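Local coordinates for protein succinate dehydrogenase subunit A (Mycolicibacterium smegmatis, PDB 7D6V) that probably oxidises succinate to fumarate as the FAD-bearing subunit of a mycobacterial respiratory succinate dehydrogenase, passing the electrons toward quinone through its iron-sulfur partner, at residues E26-G31 with V149-E154; N242-Q247 with L555-S560. All blocks are in the same frame, centred on the assembly; numbering follows the deposited sequence.

Overall arrangement
Helix 18-30, which follows the first strand of the parallel nucleotide-binding sheet, meets helix 136-159 in interaction 1, closing a loop of 117 residues that stays within the FAD-binding part of the chain. Interaction 2 opens later, at the turn leading into strand 246-253, and closes 307 residues further on, just past the end of helix 532-556, tying the FAD-binding region to the C-terminal region of the flavoprotein. The two loops therefore follow one another, neither nesting nor crossing. The centres of interactions 1 and 2 are about 40 Å apart, on opposite sides of the chain's centre; interaction 1 is peripheral and partly buried, interaction 2 buried.

Interaction 1 of 2, residues E26-G31 with V149-E154; sequences EARERG and VSLQQE
Arg28 reaches across from the end of helix 18-30 and lays a face of its guanidinium against the Leu151 side chain of helix 136-159. The two short helical segments run nearly parallel, 24° apart, with axes 11.8 Å from each other, and a long side chain is what spans the gap. Its CG lies opposite the backbone N (chi1 -166°), and a bend at chi2 (-98°) turns the remaining, largely extended chain toward the second helix. Over that guanidinium face, Leu151 CD2 lies 3.3 Å from Arg28 NH1, while Leu151 CB sits off-centre above the same plane. Arg28 NH2 comes within 3.3 Å of Leu151 O, but the angle is too poor for a hydrogen bond; the polar partner of this nitrogen is Asp155, the residue after Glu154, in a salt bridge.

Glu154, one helical turn after Leu151, brings its carboxylate near the same group: OE1 is 4.0 Å from Arg28 NH1, beyond salt-bridge range, with the two planes almost perpendicular. Glu29, bent at chi2, brings its carboxylate in toward helix 136-159, OE2 3.8 Å from Leu151 CD2. Gln153 is engaged by hydrogen bonds to Ile115 and Ser117 of the iron-sulfur subunit. Chemically, the contact joins two helices of the FAD-binding region through an arginine lying on a leucine, its charge probably balanced chiefly by Asp155 and more weakly by Glu154.

Interaction 2 of 2, residues N242-Q247 with L555-S560; sequences NMEFIQ and LQRTES
A buried salt bridge joins Glu244, in the type I turn Asn242-Phe245, to Arg557, the first residue to leave helical geometry after helix 532-556. Arg557 NE donates to Glu244 OE2 at 2.8 Å with an N-H...O angle of 148°, meeting the oxygen on its anti side, somewhat out of the carboxylate plane. Glu244 holds CG between its backbone N and carbonyl carbon (chi1 68°) and bends again at chi2, which swings the carboxylate toward the arginine. Within 555-560, Arg557 NH1 donates to Glu559 OE2 at 2.9 Å, in the guanidinium plane and onto the anti lone pair. The three residues thus form a salt-bridge network.

Further hydrogen bonds come from outside: Arg557 NH2 and NH1 bind the backbone oxygens of Thr579 and Trp576, and the turn is held by Arg500, which donates to Glu244 O.

Phe245 supplies the van der Waals contacts: its CZ lies 3.6 Å from Arg557 CD and sits over one face of the guanidinium, near its rim, with ring and guanidinium planes inclined by 55°. Glu244 CG lies over one face of the ring, toward the rim, 3.8 Å above its plane.

The arginine is therefore gripped through NE, NH1 and NH2 while the CZ corner of Phe245 lies over one guanidinium face. Two carboxylates probably offset its buried charge, pinning the C-terminal region to the turn before strand 246-253.

Interaction 1 of 2, residues E26-G31 with V149-E154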
loop_
_atom_site.group_PDB
_atom_site.type_symbol
_atom_site.label_atom_id
_atom_site.label_comp_id
_atom_site.label_asym_id
_atom_site.label_seq_id
_atom_site.Cartn_x
_atom_site.Cartn_y
_atom_site.Cartn_z
ATOM N N GLU A 26 -22.939 -0.086 7.785
ATOM C CA GLU A 26 -24.108 0.413 8.502
ATOM C C GLU A 26 -25.404 -0.155 7.932
ATOM O O GLU A 26 -26.300 -0.564 8.686
ATOM C CB GLU A 26 -24.127 1.940 8.461
ATOM C CG GLU A 26 -25.344 2.569 9.105
ATOM C CD GLU A 26 -25.331 2.469 10.615
ATOM O OE1 GLU A 26 -24.302 2.047 11.182
ATOM O OE2 GLU A 26 -26.354 2.814 11.238
ATOM N N ALA A 27 -25.521 -0.192 6.603
ATOM C CA ALA A 27 -26.735 -0.704 5.978
ATOM C C ALA A 27 -26.927 -2.184 6.277
ATOM O O ALA A 27 -28.058 -2.638 6.483
ATOM C CB ALA A 27 -26.691 -0.460 4.471
ATOM N N ARG A 28 -25.839 -2.957 6.296
ATOM C CA ARG A 28 -25.954 -4.359 6.679
ATOM C C ARG A 28 -26.366 -4.498 8.138
ATOM O O ARG A 28 -27.148 -5.390 8.484
ATOM C CB ARG A 28 -24.640 -5.094 6.425
ATOM C CG ARG A 28 -24.769 -6.611 6.472
ATOM C CD ARG A 28 -24.336 -7.154 7.819
ATOM N NE ARG A 28 -24.193 -8.605 7.824
ATOM C CZ ARG A 28 -24.014 -9.326 8.926
ATOM N NH1 ARG A 28 -23.966 -8.726 10.107
ATOM N NH2 ARG A 28 -23.887 -10.642 8.851
ATOM N N GLU A 29 -25.844 -3.632 9.011
ATOM C CA GLU A 29 -26.225 -3.697 10.419
ATOM C C GLU A 29 -27.715 -3.436 10.595
ATOM O O GLU A 29 -28.378 -4.101 11.399
ATOM C CB GLU A 29 -25.413 -2.701 11.243
ATOM C CG GLU A 29 -23.925 -3.005 11.316
ATOM C CD GLU A 29 -23.609 -4.279 12.071
ATOM O OE1 GLU A 29 -24.356 -4.621 13.012
ATOM O OE2 GLU A 29 -22.606 -4.936 11.723
ATOM N N ARG A 30 -28.263 -2.470 9.857
ATOM C CA ARG A 30 -29.698 -2.226 9.948
ATOM C C ARG A 30 -30.519 -3.333 9.300
ATOM O O ARG A 30 -31.732 -3.398 9.518
ATOM C CB ARG A 30 -30.048 -0.880 9.320
ATOM C CG ARG A 30 -29.280 0.284 9.911
ATOM C CD ARG A 30 -29.990 0.874 11.122
ATOM N NE ARG A 30 -29.986 -0.015 12.284
ATOM C CZ ARG A 30 -28.904 -0.336 12.990
ATOM N NH1 ARG A 30 -27.716 0.153 12.666
ATOM N NH2 ARG A 30 -29.012 -1.152 14.028
ATOM N N GLY A 31 -29.897 -4.176 8.488
ATOM C CA GLY A 31 -30.550 -5.345 7.936
ATOM C C GLY A 31 -31.048 -5.058 6.540
ATOM O O GLY A 31 -32.167 -4.577 6.360
ATOM N N VAL A 149 -15.437 -8.500 5.028
ATOM C CA VAL A 149 -15.183 -9.931 4.869
ATOM C C VAL A 149 -15.643 -10.699 6.104
ATOM O O VAL A 149 -16.203 -11.796 6.000
ATOM C CB VAL A 149 -13.695 -10.177 4.558
ATOM C CG1 VAL A 149 -13.364 -11.652 4.671
ATOM C CG2 VAL A 149 -13.364 -9.665 3.173
ATOM N N SER A 150 -15.423 -10.130 7.290
ATOM C CA SER A 150 -15.908 -10.747 8.520
ATOM C C SER A 150 -17.429 -10.853 8.528
ATOM O O SER A 150 -17.992 -11.879 8.936
ATOM C CB SER A 150 -15.424 -9.940 9.723
ATOM O OG SER A 150 -15.895 -10.488 10.937
ATOM N N LEU A 151 -18.110 -9.794 8.090
ATOM C CA LEU A 151 -19.568 -9.814 8.071
ATOM C C LEU A 151 -20.090 -10.881 7.121
ATOM O O LEU A 151 -21.059 -11.582 7.433
ATOM C CB LEU A 151 -20.102 -8.435 7.692
ATOM C CG LEU A 151 -19.957 -7.369 8.779
ATOM C CD1 LEU A 151 -20.359 -6.003 8.259
ATOM C CD2 LEU A 151 -20.772 -7.736 9.998
ATOM N N GLN A 152 -19.451 -11.041 5.961
ATOM C CA GLN A 152 -19.924 -12.100 5.077
ATOM C C GLN A 152 -19.502 -13.490 5.541
ATOM O O GLN A 152 -20.167 -14.465 5.190
ATOM C CB GLN A 152 -19.486 -11.868 3.630
ATOM C CG GLN A 152 -18.087 -11.394 3.400
ATOM C CD GLN A 152 -17.912 -10.849 1.998
ATOM O OE1 GLN A 152 -18.888 -10.592 1.297
ATOM N NE2 GLN A 152 -16.666 -10.673 1.581
ATOM N N GLN A 153 -18.447 -13.610 6.350
ATOM C CA GLN A 153 -18.185 -14.884 7.018
ATOM C C GLN A 153 -19.304 -15.235 7.993
ATOM O O GLN A 153 -19.731 -16.395 8.078
ATOM C CB GLN A 153 -16.840 -14.837 7.742
ATOM C CG GLN A 153 -15.643 -15.010 6.835
ATOM C CD GLN A 153 -14.346 -14.622 7.507
ATOM O OE1 GLN A 153 -14.344 -13.991 8.560
ATOM N NE2 GLN A 153 -13.230 -14.997 6.899
ATOM N N GLU A 154 -19.791 -14.241 8.740
ATOM C CA GLU A 154 -20.947 -14.470 9.605
ATOM C C GLU A 154 -22.175 -14.858 8.789
ATOM O O GLU A 154 -22.952 -15.732 9.193
ATOM C CB GLU A 154 -21.243 -13.227 10.443
ATOM C CG GLU A 154 -20.081 -12.730 11.276
ATOM C CD GLU A 154 -20.323 -11.342 11.835
ATOM O OE1 GLU A 154 -21.463 -11.062 12.259
ATOM O OE2 GLU A 154 -19.376 -10.527 11.844
#

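Interaction 2 of 2, residues N242-Q247 with L555-S560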
loop_
_atom_site.group_PDB
_atom_site.type_symbol
_atom_site.label_atom_id
_atom_site.label_comp_id
_atom_site.label_asym_id
_atom_site.label_seq_id
_atom_site.Cartn_x
_atom_site.Cartn_y
_atom_site.Cartn_z
ATOM N N ASN A 242 -20.932 24.518 -4.253
ATOM C CA ASN A 242 -19.542 24.862 -3.953
ATOM C C ASN A 242 -18.565 24.252 -4.951
ATOM O O ASN A 242 -17.446 23.887 -4.590
ATOM C CB ASN A 242 -19.167 24.444 -2.530
ATOM C CG ASN A 242 -19.962 25.180 -1.482
ATOM O OD1 ASN A 242 -20.580 26.204 -1.763
ATOM N ND2 ASN A 242 -19.955 24.661 -0.266
ATOM N N MET A 243 -18.964 24.150 -6.218
ATOM C CA MET A 243 -18.099 23.523 -7.208
ATOM C C MET A 243 -16.915 24.397 -7.593
ATOM O O MET A 243 -15.977 23.895 -8.219
ATOM C CB MET A 243 -18.903 23.157 -8.454
ATOM C CG MET A 243 -19.777 21.927 -8.281
ATOM S SD MET A 243 -19.006 20.640 -7.282
ATOM C CE MET A 243 -18.010 19.801 -8.504
ATOM N N GLU A 244 -16.930 25.678 -7.233
ATOM C CA GLU A 244 -15.812 26.574 -7.488
ATOM C C GLU A 244 -14.728 26.482 -6.427
ATOM O O GLU A 244 -13.709 27.168 -6.544
ATOM C CB GLU A 244 -16.308 28.019 -7.583
ATOM C CG GLU A 244 -16.828 28.588 -6.276
ATOM C CD GLU A 244 -18.294 28.279 -6.033
ATOM O OE1 GLU A 244 -18.728 27.145 -6.311
ATOM O OE2 GLU A 244 -19.017 29.177 -5.560
ATOM N N PHE A 245 -14.918 25.663 -5.402
ATOM C CA PHE A 245 -13.981 25.564 -4.288
ATOM C C PHE A 245 -13.179 24.282 -4.454
ATOM O O PHE A 245 -13.640 23.193 -4.110
ATOM C CB PHE A 245 -14.726 25.612 -2.961
ATOM C CG PHE A 245 -15.282 26.962 -2.648
ATOM C CD1 PHE A 245 -16.638 27.199 -2.724
ATOM C CD2 PHE A 245 -14.445 28.001 -2.298
ATOM C CE1 PHE A 245 -17.147 28.442 -2.452
ATOM C CE2 PHE A 245 -14.949 29.245 -2.020
ATOM C CZ PHE A 245 -16.300 29.467 -2.096
ATOM N N ILE A 246 -11.969 24.424 -4.981
ATOM C CA ILE A 246 -11.065 23.311 -5.227
ATOM C C ILE A 246 -9.752 23.620 -4.531
ATOM O O ILE A 246 -9.231 24.734 -4.646
ATOM C CB ILE A 246 -10.848 23.080 -6.734
ATOM C CG1 ILE A 246 -12.133 22.568 -7.380
ATOM C CG2 ILE A 246 -9.708 22.110 -6.970
ATOM C CD1 ILE A 246 -12.055 22.462 -8.874
ATOM N N GLN A 247 -9.228 22.646 -3.798
ATOM C CA GLN A 247 -7.942 22.815 -3.142
ATOM C C GLN A 247 -6.823 22.620 -4.155
ATOM O O GLN A 247 -6.767 21.598 -4.847
ATOM C CB GLN A 247 -7.798 21.841 -1.979
ATOM C CG GLN A 247 -6.659 22.190 -1.045
ATOM C CD GLN A 247 -6.890 21.696 0.359
ATOM O OE1 GLN A 247 -7.685 22.260 1.107
ATOM N NE2 GLN A 247 -6.205 20.621 0.723
ATOM N N LEU A 555 -17.021 31.562 -12.404
ATOM C CA LEU A 555 -17.350 32.840 -13.022
ATOM C C LEU A 555 -18.374 33.605 -12.197
ATOM O O LEU A 555 -18.313 34.836 -12.109
ATOM C CB LEU A 555 -17.870 32.626 -14.441
ATOM C CG LEU A 555 -18.152 33.910 -15.222
ATOM C CD1 LEU A 555 -16.853 34.563 -15.660
ATOM C CD2 LEU A 555 -19.045 33.634 -16.412
ATOM N N GLN A 556 -19.325 32.897 -11.589
ATOM C CA GLN A 556 -20.405 33.588 -10.898
ATOM C C GLN A 556 -19.990 34.131 -9.537
ATOM O O GLN A 556 -20.493 35.182 -9.126
ATOM C CB GLN A 556 -21.609 32.662 -10.746
ATOM C CG GLN A 556 -22.907 33.407 -10.518
ATOM C CD GLN A 556 -24.090 32.709 -11.141
ATOM O OE1 GLN A 556 -23.950 31.987 -12.126
ATOM N NE2 GLN A 556 -25.267 32.918 -10.567
ATOM N N ARG A 557 -19.097 33.452 -8.817
ATOM C CA ARG A 557 -18.707 33.928 -7.487
ATOM C C ARG A 557 -17.658 35.025 -7.626
ATOM O O ARG A 557 -16.485 34.754 -7.882
ATOM C CB ARG A 557 -18.188 32.784 -6.624
ATOM C CG ARG A 557 -17.784 33.235 -5.227
ATOM C CD ARG A 557 -17.582 32.077 -4.275
ATOM N NE ARG A 557 -18.843 31.441 -3.914
ATOM C CZ ARG A 557 -19.510 31.686 -2.792
ATOM N NH1 ARG A 557 -19.041 32.560 -1.915
ATOM N NH2 ARG A 557 -20.649 31.058 -2.547
ATOM N N THR A 558 -18.078 36.272 -7.435
ATOM C CA THR A 558 -17.191 37.427 -7.589
ATOM C C THR A 558 -16.657 37.896 -6.235
ATOM O O THR A 558 -16.925 39.006 -5.779
ATOM C CB THR A 558 -17.916 38.555 -8.316
ATOM O OG1 THR A 558 -19.098 38.914 -7.589
ATOM C CG2 THR A 558 -18.303 38.120 -9.714
ATOM N N GLU A 559 -15.883 37.022 -5.598
ATOM C CA GLU A 559 -15.149 37.336 -4.377
ATOM C C GLU A 559 -14.189 36.185 -4.122
ATOM O O GLU A 559 -14.294 35.122 -4.738
ATOM C CB GLU A 559 -16.094 37.586 -3.192
ATOM C CG GLU A 559 -16.989 36.422 -2.789
ATOM C CD GLU A 559 -16.378 35.533 -1.730
ATOM O OE1 GLU A 559 -15.471 35.999 -1.018
ATOM O OE2 GLU A 559 -16.811 34.373 -1.596
ATOM N N SER A 560 -13.239 36.408 -3.220
ATOM C CA SER A 560 -12.203 35.428 -2.919
ATOM C C SER A 560 -12.434 34.850 -1.532
ATOM O O SER A 560 -12.715 35.590 -0.587
ATOM C CB SER A 560 -10.811 36.054 -3.005
ATOM O OG SER A 560 -10.528 36.488 -4.320
#